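Local atomic coordinates of group 3 allergen SMIPP-S YvT004A06 (Sarcoptes scabiei type hominis, PDB entry 3H7T), a protein that is an inactivated paralogue of a trypsin-like serine protease, with the family fold but probably without its proteolytic activity. Residues W14-L19 / N34-A39; S49-H54 / A87-E92; L80-N85 / S201-M206; K103-P108 / P189-G194; K150-Q155 / K163-G168. All blocks are in the same frame, centred on the assembly; numbering follows the deposited sequence.

Overall arrangement
Contacts 1 and 2 share the core of the N-terminal beta barrel, their centres about 7 Å apart, with Val16, Val18, Val36, Thr38, Ile53 and Ile89 packed into one interior. Trp14, at the edge of contact 1, lies against Ile105, Pro189 and Val191 of contact 4 (centres about 13 Å apart), where the inter-barrel linker meets the C-terminal barrel. Contact 3 probably corresponds to the active site of active relatives; Ala39 of contact 1 touches its Asn85. Contact 5, about 12 Å from contact 3 between centres, carries two zinc ions at Glu153 and Asp167, and its Tyr166 OH probably hydrogen-bonds Asn84 N of contact 3. Contacts 1 and 5 are about 26 Å apart between centres.

Contact 1 (W14-L19 / N34-A39); sequences WAVGVL and NFVITA
Thr38 OG1 donates a hydrogen bond to the backbone O of Gly27 and, at the same time, lies 4.0 Å from Val18 CG2. The Val18 methyl also approaches Thr38 CB, so it rests on the side of the threonine near its branch point, and the buried hydroxyl is satisfied by the neighbouring strand. The second touching pair is wholly apolar. Val16 and Val36 point at each other tip to tip, with Val16 CG2 3.7 Å from Val36 CG1 and 4.2 Å from Val36 CG2. With Val36 CG1 turned away from its own backbone N (chi1 159°), this methyl is the one presented to Val16. Strands 15-20 and 35-38 belong to the six-stranded antiparallel barrel that forms the N-terminal half of the chymotrypsin fold. Strand 26-30 lies between them in the sheet order, so the two meet through side chains in the barrel interior: the CA atoms of Val16 and Val36 are 8.2 Å apart, and no hydrogen bond links the segments. Ile53 touches both Val16 and Val36, and Ile89 packs on Val18 and Thr38; Ile30 also lies against Val16.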
# COMPACT_ATOMS: atom_id res chain seq x y z
N TRP A 14 -4.79 -9.59 -5.96
CA TRP A 14 -4.97 -9.10 -4.60
C TRP A 14 -5.16 -7.59 -4.53
O TRP A 14 -5.66 -7.07 -3.53
CB TRP A 14 -3.77 -9.50 -3.72
CG TRP A 14 -2.43 -9.20 -4.34
CD1 TRP A 14 -1.72 -8.03 -4.25
CD2 TRP A 14 -1.64 -10.09 -5.14
NE1 TRP A 14 -0.54 -8.15 -4.94
CE2 TRP A 14 -0.47 -9.40 -5.50
CE3 TRP A 14 -1.82 -11.41 -5.58
CZ2 TRP A 14 0.53 -9.98 -6.30
CZ3 TRP A 14 -0.82 -11.99 -6.37
CH2 TRP A 14 0.34 -11.26 -6.72
N ALA A 15 -4.76 -6.89 -5.59
CA ALA A 15 -4.80 -5.43 -5.63
C ALA A 15 -6.22 -4.89 -5.75
O ALA A 15 -7.03 -5.39 -6.54
CB ALA A 15 -3.92 -4.90 -6.76
N VAL A 16 -6.51 -3.88 -4.93
CA VAL A 16 -7.76 -3.15 -5.01
C VAL A 16 -7.55 -1.64 -5.01
O VAL A 16 -6.48 -1.13 -4.63
CB VAL A 16 -8.76 -3.53 -3.88
CG1 VAL A 16 -9.08 -5.02 -3.92
CG2 VAL A 16 -8.25 -3.12 -2.51
N GLY A 17 -8.58 -0.92 -5.45
CA GLY A 17 -8.61 0.53 -5.38
C GLY A 17 -9.39 0.97 -4.16
O GLY A 17 -10.40 0.37 -3.80
N VAL A 18 -8.90 2.02 -3.51
CA VAL A 18 -9.60 2.58 -2.36
C VAL A 18 -10.05 3.99 -2.69
O VAL A 18 -9.26 4.93 -2.69
CB VAL A 18 -8.75 2.54 -1.07
CG1 VAL A 18 -9.53 3.13 0.12
CG2 VAL A 18 -8.30 1.11 -0.76
N LEU A 19 -11.33 4.10 -3.02
CA LEU A 19 -11.92 5.38 -3.41
C LEU A 19 -12.45 6.07 -2.17
O LEU A 19 -13.27 5.52 -1.42
CB LEU A 19 -13.02 5.16 -4.46
CG LEU A 19 -12.52 4.85 -5.88
CD1 LEU A 19 -12.06 3.40 -6.04
CD2 LEU A 19 -13.58 5.20 -6.93
N ASN A 34 -13.56 -10.27 3.62
CA ASN A 34 -14.16 -9.18 4.39
C ASN A 34 -13.19 -8.05 4.74
O ASN A 34 -13.62 -6.97 5.16
CB ASN A 34 -14.78 -9.75 5.67
CG ASN A 34 -15.80 -10.84 5.38
OD1 ASN A 34 -16.90 -10.56 4.89
ND2 ASN A 34 -15.43 -12.08 5.67
N PHE A 35 -11.89 -8.28 4.55
CA PHE A 35 -10.87 -7.31 4.99
C PHE A 35 -9.87 -6.88 3.91
O PHE A 35 -9.32 -7.70 3.17
CB PHE A 35 -10.13 -7.84 6.22
CG PHE A 35 -10.98 -7.93 7.46
CD1 PHE A 35 -11.22 -6.80 8.23
CD2 PHE A 35 -11.54 -9.14 7.84
CE1 PHE A 35 -12.02 -6.87 9.38
CE2 PHE A 35 -12.34 -9.23 8.99
CZ PHE A 35 -12.57 -8.10 9.76
N VAL A 36 -9.63 -5.57 3.85
CA VAL A 36 -8.65 -4.99 2.95
C VAL A 36 -7.67 -4.15 3.76
O VAL A 36 -8.06 -3.51 4.73
CB VAL A 36 -9.34 -4.13 1.86
CG1 VAL A 36 -8.37 -3.12 1.23
CG2 VAL A 36 -9.96 -5.02 0.79
N ILE A 37 -6.39 -4.17 3.38
CA ILE A 37 -5.38 -3.33 4.02
C ILE A 37 -4.87 -2.24 3.07
O ILE A 37 -4.57 -2.52 1.90
CB ILE A 37 -4.21 -4.16 4.62
CG1 ILE A 37 -3.24 -3.25 5.39
CG2 ILE A 37 -3.50 -5.00 3.55
CD1 ILE A 37 -2.29 -4.00 6.32
N THR A 38 -4.77 -1.03 3.58
CA THR A 38 -4.27 0.13 2.83
C THR A 38 -3.40 0.98 3.77
O THR A 38 -3.08 0.54 4.88
CB THR A 38 -5.47 0.94 2.20
OG1 THR A 38 -4.97 1.94 1.31
CG2 THR A 38 -6.35 1.60 3.28
N ALA A 39 -2.97 2.16 3.32
CA ALA A 39 -2.21 3.07 4.18
C ALA A 39 -3.16 3.88 5.05
O ALA A 39 -4.25 4.23 4.62
CB ALA A 39 -1.35 4.00 3.35

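Contact 2 (S49-H54 / A87-E92); sequences SDISIH and AVIETE
Ile53 overlaps Ile89 and Thr91 with a single methyl, CD1, which lies 3.7 Å from Ile89 CG2 and 3.9 Å from Thr91 CG2. The two isoleucine side chains run past each other in opposite directions, whereas Ile53 meets Thr91 at about a right angle, so one carbon is packed by two methyls of the same strand. The bend at CG1 of Ile53 puts it there: chi2 is 92°, well short of the extended form. Ile89 is shaped differently. Its CG1-CD1 arm is extended (chi2 166°) and ends at Ile51, where CD1 stands 4.2 Å from Ile51 CG2 in the looser part of the contact. Both branches of Ile89 are thus in use, CG2 against one isoleucine and CD1 against the other. Thr91 shows this interface its methyl, while OG1 is occupied in a hydrogen bond to the backbone O of Met93. Val18 and Ile72 fill in beside Ile51, and Ala69 beside Ile89. The axes of the short strand segments 51-54 and 87-91 cross at 83° with a closest approach of 8.9 Å, and strand 65-74 lies between them in the sheet. Such steep crossing of non-adjacent strands over an aliphatic filling is what the interior of a closed six-stranded antiparallel barrel looks like, here the N-terminal barrel of the chymotrypsin fold.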
# COMPACT_ATOMS: atom_id res chain seq x y z
N SER A 49 -18.69 5.21 5.17
CA SER A 49 -19.63 5.40 4.06
C SER A 49 -19.04 6.23 2.92
O SER A 49 -19.52 6.17 1.79
CB SER A 49 -20.94 6.03 4.57
OG SER A 49 -20.72 7.33 5.09
N ASP A 50 -17.98 6.98 3.23
CA ASP A 50 -17.28 7.78 2.23
C ASP A 50 -16.17 6.98 1.52
O ASP A 50 -15.43 7.53 0.71
CB ASP A 50 -16.70 9.04 2.87
CG ASP A 50 -17.75 10.10 3.14
OD1 ASP A 50 -18.93 9.91 2.77
OD2 ASP A 50 -17.40 11.15 3.72
N ILE A 51 -16.08 5.69 1.81
CA ILE A 51 -15.01 4.85 1.27
C ILE A 51 -15.57 3.68 0.45
O ILE A 51 -16.48 2.98 0.88
CB ILE A 51 -14.07 4.34 2.39
CG1 ILE A 51 -13.38 5.52 3.08
CG2 ILE A 51 -13.02 3.36 1.83
CD1 ILE A 51 -12.73 5.17 4.42
N SER A 52 -15.00 3.49 -0.74
CA SER A 52 -15.36 2.40 -1.63
C SER A 52 -14.13 1.54 -1.94
O SER A 52 -13.01 2.05 -2.06
CB SER A 52 -15.95 2.95 -2.94
OG SER A 52 -16.47 1.90 -3.74
N ILE A 53 -14.34 0.24 -2.06
CA ILE A 53 -13.30 -0.70 -2.46
C ILE A 53 -13.62 -1.21 -3.86
O ILE A 53 -14.68 -1.82 -4.08
CB ILE A 53 -13.17 -1.89 -1.46
CG1 ILE A 53 -12.68 -1.39 -0.09
CG2 ILE A 53 -12.22 -2.96 -1.98
CD1 ILE A 53 -13.81 -1.04 0.87
N HIS A 54 -12.71 -0.97 -4.80
CA HIS A 54 -12.89 -1.35 -6.20
C HIS A 54 -11.97 -2.53 -6.51
O HIS A 54 -10.75 -2.40 -6.41
CB HIS A 54 -12.61 -0.15 -7.13
CG HIS A 54 -12.71 -0.46 -8.59
ND1 HIS A 54 -13.91 -0.72 -9.22
CD2 HIS A 54 -11.76 -0.54 -9.55
CE1 HIS A 54 -13.69 -0.95 -10.50
NE2 HIS A 54 -12.39 -0.85 -10.73
N ALA A 87 -3.99 0.96 7.52
CA ALA A 87 -5.37 0.85 7.98
C ALA A 87 -6.01 -0.41 7.43
O ALA A 87 -5.69 -0.85 6.33
CB ALA A 87 -6.17 2.07 7.59
N VAL A 88 -6.91 -0.98 8.21
CA VAL A 88 -7.65 -2.13 7.75
C VAL A 88 -9.11 -1.74 7.57
O VAL A 88 -9.72 -1.14 8.45
CB VAL A 88 -7.50 -3.35 8.68
CG1 VAL A 88 -8.38 -4.50 8.20
CG2 VAL A 88 -6.04 -3.79 8.74
N ILE A 89 -9.63 -2.07 6.40
CA ILE A 89 -10.99 -1.74 6.04
C ILE A 89 -11.80 -3.03 6.02
O ILE A 89 -11.42 -4.01 5.38
CB ILE A 89 -11.06 -1.03 4.66
CG1 ILE A 89 -10.23 0.26 4.68
CG2 ILE A 89 -12.51 -0.74 4.28
CD1 ILE A 89 -9.95 0.87 3.29
N GLU A 90 -12.91 -3.03 6.76
CA GLU A 90 -13.88 -4.11 6.66
C GLU A 90 -14.97 -3.70 5.69
O GLU A 90 -15.49 -2.59 5.77
CB GLU A 90 -14.46 -4.46 8.04
CG GLU A 90 -15.48 -5.59 8.00
CD GLU A 90 -16.00 -5.98 9.37
OE1 GLU A 90 -15.55 -5.42 10.40
OE2 GLU A 90 -16.87 -6.87 9.43
N THR A 91 -15.31 -4.59 4.76
CA THR A 91 -16.33 -4.30 3.74
C THR A 91 -17.74 -4.54 4.27
O THR A 91 -17.95 -5.32 5.21
CB THR A 91 -16.10 -5.10 2.44
OG1 THR A 91 -16.10 -6.51 2.71
CG2 THR A 91 -14.77 -4.72 1.80
N GLU A 92 -18.71 -3.83 3.67
CA GLU A 92 -20.13 -3.99 3.98
C GLU A 92 -20.64 -5.37 3.58
O GLU A 92 -21.38 -6.02 4.32
CB GLU A 92 -20.97 -2.92 3.28
CG GLU A 92 -21.01 -1.57 4.00
CD GLU A 92 -22.04 -1.50 5.12
OE1 GLU A 92 -22.59 -2.55 5.52
OE2 GLU A 92 -22.31 -0.38 5.60

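Contact 3 (L80-N85 / S201-M206); sequences LTMQNN and SYISSM
By comparison with active relatives, this contact lies in what corresponds to the active-site cleft of the chymotrypsin fold: judged by sequence, Asn85 stands where those relatives carry the aspartate of the catalytic triad, and Gln41 stands in place of the histidine. Asn85 ND2 comes within 2.7 Å of Ser201 OG, but the N-H is bent from the line at 126°, so the bond is weak. The same amide nitrogen also hydrogen-bonds OE1 of Gln41. With CG turned opposite the backbone N (chi1 -176°), the Asn85 amide is carried toward the serine. A water bridges the pair a second time, 2.8 Å from both Asn85 O and Ser201 OG. Farther along, Met82 lays its tail against the facing loop: CE is 3.7 Å from Tyr202 O, and SD is 4.0 Å from Ile203 CG1. The bend at the sulfur (chi3 72°) brings that methyl to the carbonyl, whose oxygen also accepts a hydrogen bond from Gln41 NE2. Both segments are loops. Helix 40-43 supplies Gln41 against Met82, Asn85 and Ser201; Ser201 is tied through its backbone to Val213 of strand 212-216, and Ile203 leans on Tyr156 of helix 149-157.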
# COMPACT_ATOMS: atom_id res chain seq x y z
N LEU A 80 2.62 12.93 11.73
CA LEU A 80 3.84 13.74 11.68
C LEU A 80 5.06 12.96 11.22
O LEU A 80 5.85 13.44 10.40
CB LEU A 80 4.11 14.42 13.03
CG LEU A 80 3.19 15.59 13.42
CD1 LEU A 80 3.58 16.12 14.80
CD2 LEU A 80 3.20 16.71 12.37
N THR A 81 5.22 11.75 11.74
CA THR A 81 6.34 10.89 11.37
C THR A 81 5.88 9.83 10.39
O THR A 81 6.70 9.10 9.83
CB THR A 81 6.91 10.19 12.60
OG1 THR A 81 5.84 9.54 13.31
CG2 THR A 81 7.60 11.19 13.51
N MET A 82 4.56 9.74 10.20
CA MET A 82 3.92 8.71 9.38
C MET A 82 4.15 7.29 9.94
O MET A 82 4.10 6.30 9.20
CB MET A 82 4.31 8.83 7.91
CG MET A 82 3.93 10.21 7.32
SD MET A 82 3.98 10.27 5.53
CE MET A 82 2.53 9.31 5.13
N GLN A 83 4.37 7.22 11.25
CA GLN A 83 4.56 5.95 11.95
C GLN A 83 3.28 5.15 11.93
O GLN A 83 2.19 5.72 12.06
CB GLN A 83 4.93 6.19 13.41
CG GLN A 83 6.41 6.26 13.70
CD GLN A 83 6.70 6.31 15.19
OE1 GLN A 83 7.75 6.80 15.60
NE2 GLN A 83 5.77 5.80 16.00
N ASN A 84 3.41 3.83 11.79
CA ASN A 84 2.27 2.91 11.83
C ASN A 84 1.24 3.27 10.76
O ASN A 84 0.04 3.25 11.00
CB ASN A 84 1.62 2.93 13.22
CG ASN A 84 2.63 2.94 14.35
OD1 ASN A 84 3.61 2.18 14.33
ND2 ASN A 84 2.42 3.81 15.33
N ASN A 85 1.75 3.57 9.56
CA ASN A 85 0.93 4.04 8.45
C ASN A 85 0.22 2.88 7.73
O ASN A 85 0.53 2.56 6.58
CB ASN A 85 1.81 4.87 7.50
CG ASN A 85 1.04 5.49 6.35
OD1 ASN A 85 -0.19 5.53 6.33
ND2 ASN A 85 1.78 5.97 5.36
N SER A 201 3.78 3.69 1.30
CA SER A 201 3.54 5.03 1.81
C SER A 201 3.80 6.02 0.70
O SER A 201 4.57 5.75 -0.23
CB SER A 201 4.50 5.37 2.94
OG SER A 201 3.98 4.92 4.18
N TYR A 202 3.20 7.19 0.84
CA TYR A 202 3.53 8.32 -0.01
C TYR A 202 3.85 9.54 0.84
O TYR A 202 3.01 10.02 1.57
CB TYR A 202 2.38 8.63 -0.97
CG TYR A 202 2.69 9.79 -1.88
CD1 TYR A 202 3.49 9.62 -3.02
CD2 TYR A 202 2.20 11.07 -1.61
CE1 TYR A 202 3.79 10.70 -3.85
CE2 TYR A 202 2.48 12.14 -2.44
CZ TYR A 202 3.27 11.95 -3.56
OH TYR A 202 3.55 13.03 -4.37
N ILE A 203 5.09 10.01 0.76
CA ILE A 203 5.50 11.17 1.54
C ILE A 203 5.50 12.40 0.64
O ILE A 203 6.42 12.61 -0.15
CB ILE A 203 6.88 10.96 2.21
CG1 ILE A 203 6.91 9.61 2.96
CG2 ILE A 203 7.21 12.12 3.14
CD1 ILE A 203 8.30 9.18 3.46
N SER A 204 4.46 13.22 0.77
CA SER A 204 4.25 14.34 -0.15
C SER A 204 5.45 15.30 -0.20
O SER A 204 5.71 15.89 -1.23
CB SER A 204 2.95 15.08 0.18
OG SER A 204 2.95 15.53 1.52
N SER A 205 6.19 15.43 0.90
CA SER A 205 7.33 16.35 0.93
C SER A 205 8.59 15.82 0.22
O SER A 205 9.52 16.58 -0.03
CB SER A 205 7.66 16.82 2.35
OG SER A 205 8.19 15.78 3.15
N MET A 206 8.61 14.53 -0.11
CA MET A 206 9.80 13.92 -0.68
C MET A 206 9.91 14.09 -2.20
O MET A 206 8.96 13.80 -2.92
CB MET A 206 9.91 12.45 -0.28
CG MET A 206 10.21 12.21 1.21
SD MET A 206 11.74 12.95 1.83
CE MET A 206 12.94 12.11 0.81
O HOH W 1 5.29 5.88 6.02
O HOH W 2 2.34 2.68 4.48

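Contact 4 (K103-P108 / P189-G194); sequences KKIELP and PAVQNG
Ile105 places its CD1 methyl against both branches of Val191, 4.0 Å from CG1 and 4.0 Å from CG2, the two side chains meeting tip to tip. This is where the linker between the two beta barrels of the chymotrypsin fold rests on the C-terminal barrel: residues 103-108 run between strands 87-91 and 119-124, and Val191 lies on strand 189-192. The same CD1 also comes 3.9 Å from Gly194 O, so the methyl touches both the valine and a backbone carbonyl. Two torsions bring it there: CG1 leaves CB trans to N (chi1 -173°), and a bend at chi2 of 86° follows. Gly194 O has a polar partner as well: a water lies 2.7 Å from it and donates to it, while accepting from Glu106 N at 2.8 Å, and so joins the linker backbone to the end of the hairpin. Glu106 CB grazes the same carbonyl, but the carboxylate leads away from the contact. The next shell fixes both sides. Asn193 and Gly194 have positive phi and turn the chain from strand 189-192 into its antiparallel partner 195-200. Glu106 hydrogen-bonds by its backbone to Leu196 of that partner, and Ile105 does so to Ile30 of the N-terminal barrel. The side chain of Trp14 packs against Ile105 and Val191 together. Farther out on the hairpin, Gln192 OE1 is hydrogen-bonded to Tyr112 OH, and its NE2 to Thr118 OG1 and Ser119 O.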
# COMPACT_ATOMS: atom_id res chain seq x y z
N LYS A 103 -8.31 -12.24 -5.57
CA LYS A 103 -7.74 -13.26 -4.67
C LYS A 103 -7.17 -12.61 -3.42
O LYS A 103 -6.70 -11.47 -3.47
CB LYS A 103 -6.62 -14.05 -5.36
CG LYS A 103 -7.01 -14.78 -6.64
CD LYS A 103 -5.82 -15.43 -7.34
CE LYS A 103 -5.40 -16.73 -6.67
NZ LYS A 103 -4.21 -17.32 -7.35
N LYS A 104 -7.16 -13.34 -2.31
CA LYS A 104 -6.49 -12.85 -1.11
C LYS A 104 -4.98 -13.06 -1.19
O LYS A 104 -4.50 -14.01 -1.82
CB LYS A 104 -7.09 -13.45 0.18
CG LYS A 104 -7.09 -14.96 0.28
CD LYS A 104 -7.66 -15.41 1.62
CE LYS A 104 -7.95 -16.90 1.65
NZ LYS A 104 -9.27 -17.21 1.02
N ILE A 105 -4.24 -12.15 -0.57
CA ILE A 105 -2.79 -12.27 -0.42
C ILE A 105 -2.48 -12.66 1.02
O ILE A 105 -3.03 -12.07 1.95
CB ILE A 105 -2.05 -10.94 -0.80
CG1 ILE A 105 -0.52 -11.14 -0.81
CG2 ILE A 105 -2.42 -9.80 0.14
CD1 ILE A 105 0.04 -11.66 -2.12
N GLU A 106 -1.59 -13.63 1.20
CA GLU A 106 -1.23 -14.11 2.54
C GLU A 106 -0.33 -13.13 3.29
O GLU A 106 0.46 -12.41 2.68
CB GLU A 106 -0.55 -15.49 2.47
CG GLU A 106 -1.44 -16.63 1.96
CD GLU A 106 -2.71 -16.82 2.78
OE1 GLU A 106 -2.61 -16.93 4.02
OE2 GLU A 106 -3.80 -16.86 2.17
N LEU A 107 -0.46 -13.10 4.61
CA LEU A 107 0.42 -12.29 5.44
C LEU A 107 1.79 -12.96 5.60
O LEU A 107 1.89 -14.18 5.49
CB LEU A 107 -0.23 -12.02 6.81
CG LEU A 107 -1.46 -11.11 6.79
CD1 LEU A 107 -2.18 -11.09 8.15
CD2 LEU A 107 -1.06 -9.69 6.38
N PRO A 108 2.86 -12.17 5.83
CA PRO A 108 4.19 -12.71 6.02
C PRO A 108 4.35 -13.23 7.45
O PRO A 108 3.51 -12.96 8.29
CB PRO A 108 5.08 -11.49 5.84
CG PRO A 108 4.27 -10.39 6.41
CD PRO A 108 2.86 -10.70 5.97
N PRO A 189 0.14 -2.72 -2.63
CA PRO A 189 0.77 -3.92 -2.08
C PRO A 189 2.21 -4.08 -2.56
O PRO A 189 2.53 -3.74 -3.71
CB PRO A 189 -0.11 -5.06 -2.61
CG PRO A 189 -0.78 -4.48 -3.86
CD PRO A 189 -0.98 -3.04 -3.55
N ALA A 190 3.06 -4.59 -1.68
CA ALA A 190 4.42 -4.96 -2.07
C ALA A 190 4.56 -6.42 -1.73
O ALA A 190 4.39 -6.80 -0.57
CB ALA A 190 5.45 -4.12 -1.34
N VAL A 191 4.85 -7.24 -2.73
CA VAL A 191 4.77 -8.70 -2.61
C VAL A 191 6.12 -9.38 -2.76
O VAL A 191 6.91 -9.06 -3.65
CB VAL A 191 3.74 -9.30 -3.64
CG1 VAL A 191 3.68 -10.83 -3.53
CG2 VAL A 191 2.36 -8.73 -3.41
N GLN A 192 6.39 -10.35 -1.88
CA GLN A 192 7.59 -11.15 -1.98
C GLN A 192 7.25 -12.57 -1.54
O GLN A 192 6.67 -12.78 -0.46
CB GLN A 192 8.69 -10.54 -1.11
CG GLN A 192 10.09 -10.73 -1.65
CD GLN A 192 11.14 -10.10 -0.77
OE1 GLN A 192 11.15 -10.30 0.45
NE2 GLN A 192 12.03 -9.33 -1.38
N ASN A 193 7.58 -13.54 -2.40
CA ASN A 193 7.28 -14.96 -2.17
C ASN A 193 5.81 -15.20 -1.81
O ASN A 193 5.51 -15.81 -0.78
CB ASN A 193 8.21 -15.56 -1.12
N GLY A 194 4.92 -14.70 -2.66
CA GLY A 194 3.48 -14.88 -2.50
C GLY A 194 2.87 -14.40 -1.19
O GLY A 194 1.81 -14.89 -0.79
O HOH W 3 -0.83 -15.15 -0.97

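Contact 5 (K150-Q155 / K163-G168); sequences KSCEEQ and KYIYDG. With ZN (zinc ion), chain D; ZN (zinc ion), chain C.
A helix packs here against the loop that follows it, at the outer end of the C-terminal barrel: Ile165 of the loop packs against helix 149-157, its CA 5.7 Å from that of Glu153. The isoleucine uses both branches. CD1 reaches 3.7 Å from Cys152 SG, and CG2 rests 4.0 Å from Glu153 CB, so the side chain straddles two consecutive residues of the helix. Cys152 SG is fixed by its disulfide to Cys171. A helix tied in this way to the following strand 169-172 is a familiar feature of the chymotrypsin fold. Beyond CB, Glu153 leaves the apolar patch as an extended arm (chi2 179°) and binds a zinc ion through OE2 at 2.4 Å, with OE1 more loosely placed at 2.7 Å. A water is a further ligand, 2.3 Å from this zinc, and accepts from Lys150 NZ. The lysine, one helical turn earlier, also makes a weak salt bridge to Glu153 OE1, which would probably offset part of the carboxylate charge. On the loop side a second zinc is bound by Asp167 OD1 at 2.0 Å, while Tyr166 OH is hydrogen-bonded to Asn84 N and Tyr220 OH.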
# COMPACT_ATOMS: atom_id res chain seq x y z
N LYS A 150 19.43 1.23 7.15
CA LYS A 150 20.43 2.20 7.60
C LYS A 150 20.87 3.14 6.47
O LYS A 150 20.92 4.36 6.66
CB LYS A 150 21.65 1.49 8.21
CG LYS A 150 22.64 2.46 8.88
CD LYS A 150 21.96 3.22 10.01
CE LYS A 150 22.89 4.26 10.63
NZ LYS A 150 22.21 5.01 11.71
N SER A 151 21.17 2.57 5.31
CA SER A 151 21.60 3.34 4.15
C SER A 151 20.50 4.30 3.68
O SER A 151 20.77 5.46 3.33
CB SER A 151 22.05 2.40 3.03
OG SER A 151 21.81 2.97 1.75
N CYS A 152 19.25 3.83 3.70
CA CYS A 152 18.10 4.67 3.35
C CYS A 152 17.92 5.81 4.35
O CYS A 152 17.70 6.95 3.95
CB CYS A 152 16.83 3.82 3.27
SG CYS A 152 15.29 4.69 2.91
N GLU A 153 18.01 5.50 5.64
CA GLU A 153 17.95 6.53 6.67
C GLU A 153 19.02 7.61 6.51
O GLU A 153 18.73 8.80 6.68
CB GLU A 153 18.06 5.94 8.08
CG GLU A 153 18.00 7.06 9.11
CD GLU A 153 18.07 6.59 10.54
OE1 GLU A 153 18.91 5.73 10.85
OE2 GLU A 153 17.27 7.11 11.34
N GLU A 154 20.25 7.18 6.21
CA GLU A 154 21.36 8.11 5.97
C GLU A 154 21.05 9.07 4.82
O GLU A 154 21.27 10.27 4.95
CB GLU A 154 22.67 7.36 5.73
CG GLU A 154 23.22 6.65 6.96
CD GLU A 154 24.37 5.72 6.65
OE1 GLU A 154 24.81 4.99 7.57
OE2 GLU A 154 24.85 5.70 5.49
N GLN A 155 20.51 8.53 3.72
CA GLN A 155 20.06 9.33 2.57
C GLN A 155 18.97 10.34 2.93
O GLN A 155 19.03 11.50 2.53
CB GLN A 155 19.50 8.43 1.44
CG GLN A 155 20.46 7.43 0.82
CD GLN A 155 19.79 6.66 -0.31
OE1 GLN A 155 19.16 7.25 -1.20
NE2 GLN A 155 19.89 5.34 -0.27
N LYS A 163 13.28 11.04 10.06
CA LYS A 163 12.15 10.72 10.94
C LYS A 163 11.14 9.74 10.32
O LYS A 163 10.41 9.06 11.04
CB LYS A 163 11.41 12.00 11.37
CG LYS A 163 10.56 12.62 10.24
CD LYS A 163 9.58 13.66 10.74
CE LYS A 163 10.15 15.06 10.65
NZ LYS A 163 9.11 16.07 10.97
N TYR A 164 11.09 9.69 8.99
CA TYR A 164 10.18 8.78 8.28
C TYR A 164 10.68 7.34 8.22
O TYR A 164 9.90 6.43 7.91
CB TYR A 164 9.89 9.28 6.86
CG TYR A 164 9.24 10.65 6.80
CD1 TYR A 164 8.04 10.89 7.48
CD2 TYR A 164 9.81 11.69 6.08
CE1 TYR A 164 7.43 12.15 7.43
CE2 TYR A 164 9.21 12.95 6.03
CZ TYR A 164 8.03 13.17 6.71
OH TYR A 164 7.43 14.41 6.67
N ILE A 165 11.96 7.13 8.52
CA ILE A 165 12.58 5.80 8.41
C ILE A 165 12.79 5.19 9.80
O ILE A 165 13.53 5.73 10.64
CB ILE A 165 13.94 5.85 7.63
CG1 ILE A 165 13.84 6.75 6.37
CG2 ILE A 165 14.45 4.44 7.32
CD1 ILE A 165 12.89 6.24 5.29
N TYR A 166 12.15 4.05 10.03
CA TYR A 166 12.19 3.38 11.33
C TYR A 166 11.97 1.88 11.09
O TYR A 166 11.76 1.47 9.95
CB TYR A 166 11.16 4.01 12.29
CG TYR A 166 9.72 3.72 11.95
CD1 TYR A 166 8.97 2.86 12.74
CD2 TYR A 166 9.11 4.28 10.82
CE1 TYR A 166 7.66 2.57 12.43
CE2 TYR A 166 7.80 4.00 10.51
CZ TYR A 166 7.08 3.14 11.31
OH TYR A 166 5.77 2.83 11.01
N ASP A 167 12.01 1.05 12.13
CA ASP A 167 11.95 -0.41 11.93
C ASP A 167 10.64 -0.90 11.31
O ASP A 167 10.59 -1.99 10.72
CB ASP A 167 12.21 -1.17 13.23
CG ASP A 167 13.61 -0.93 13.79
OD1 ASP A 167 14.56 -0.64 13.03
OD2 ASP A 167 13.75 -1.07 15.02
N GLY A 168 9.58 -0.11 11.43
CA GLY A 168 8.27 -0.49 10.91
C GLY A 168 8.07 -0.19 9.43
O GLY A 168 6.98 -0.39 8.88
ZN ZN D . 17.43 5.40 13.08
ZN ZN C . 15.97 0.45 13.89
O HOH W 4 19.60 4.56 12.88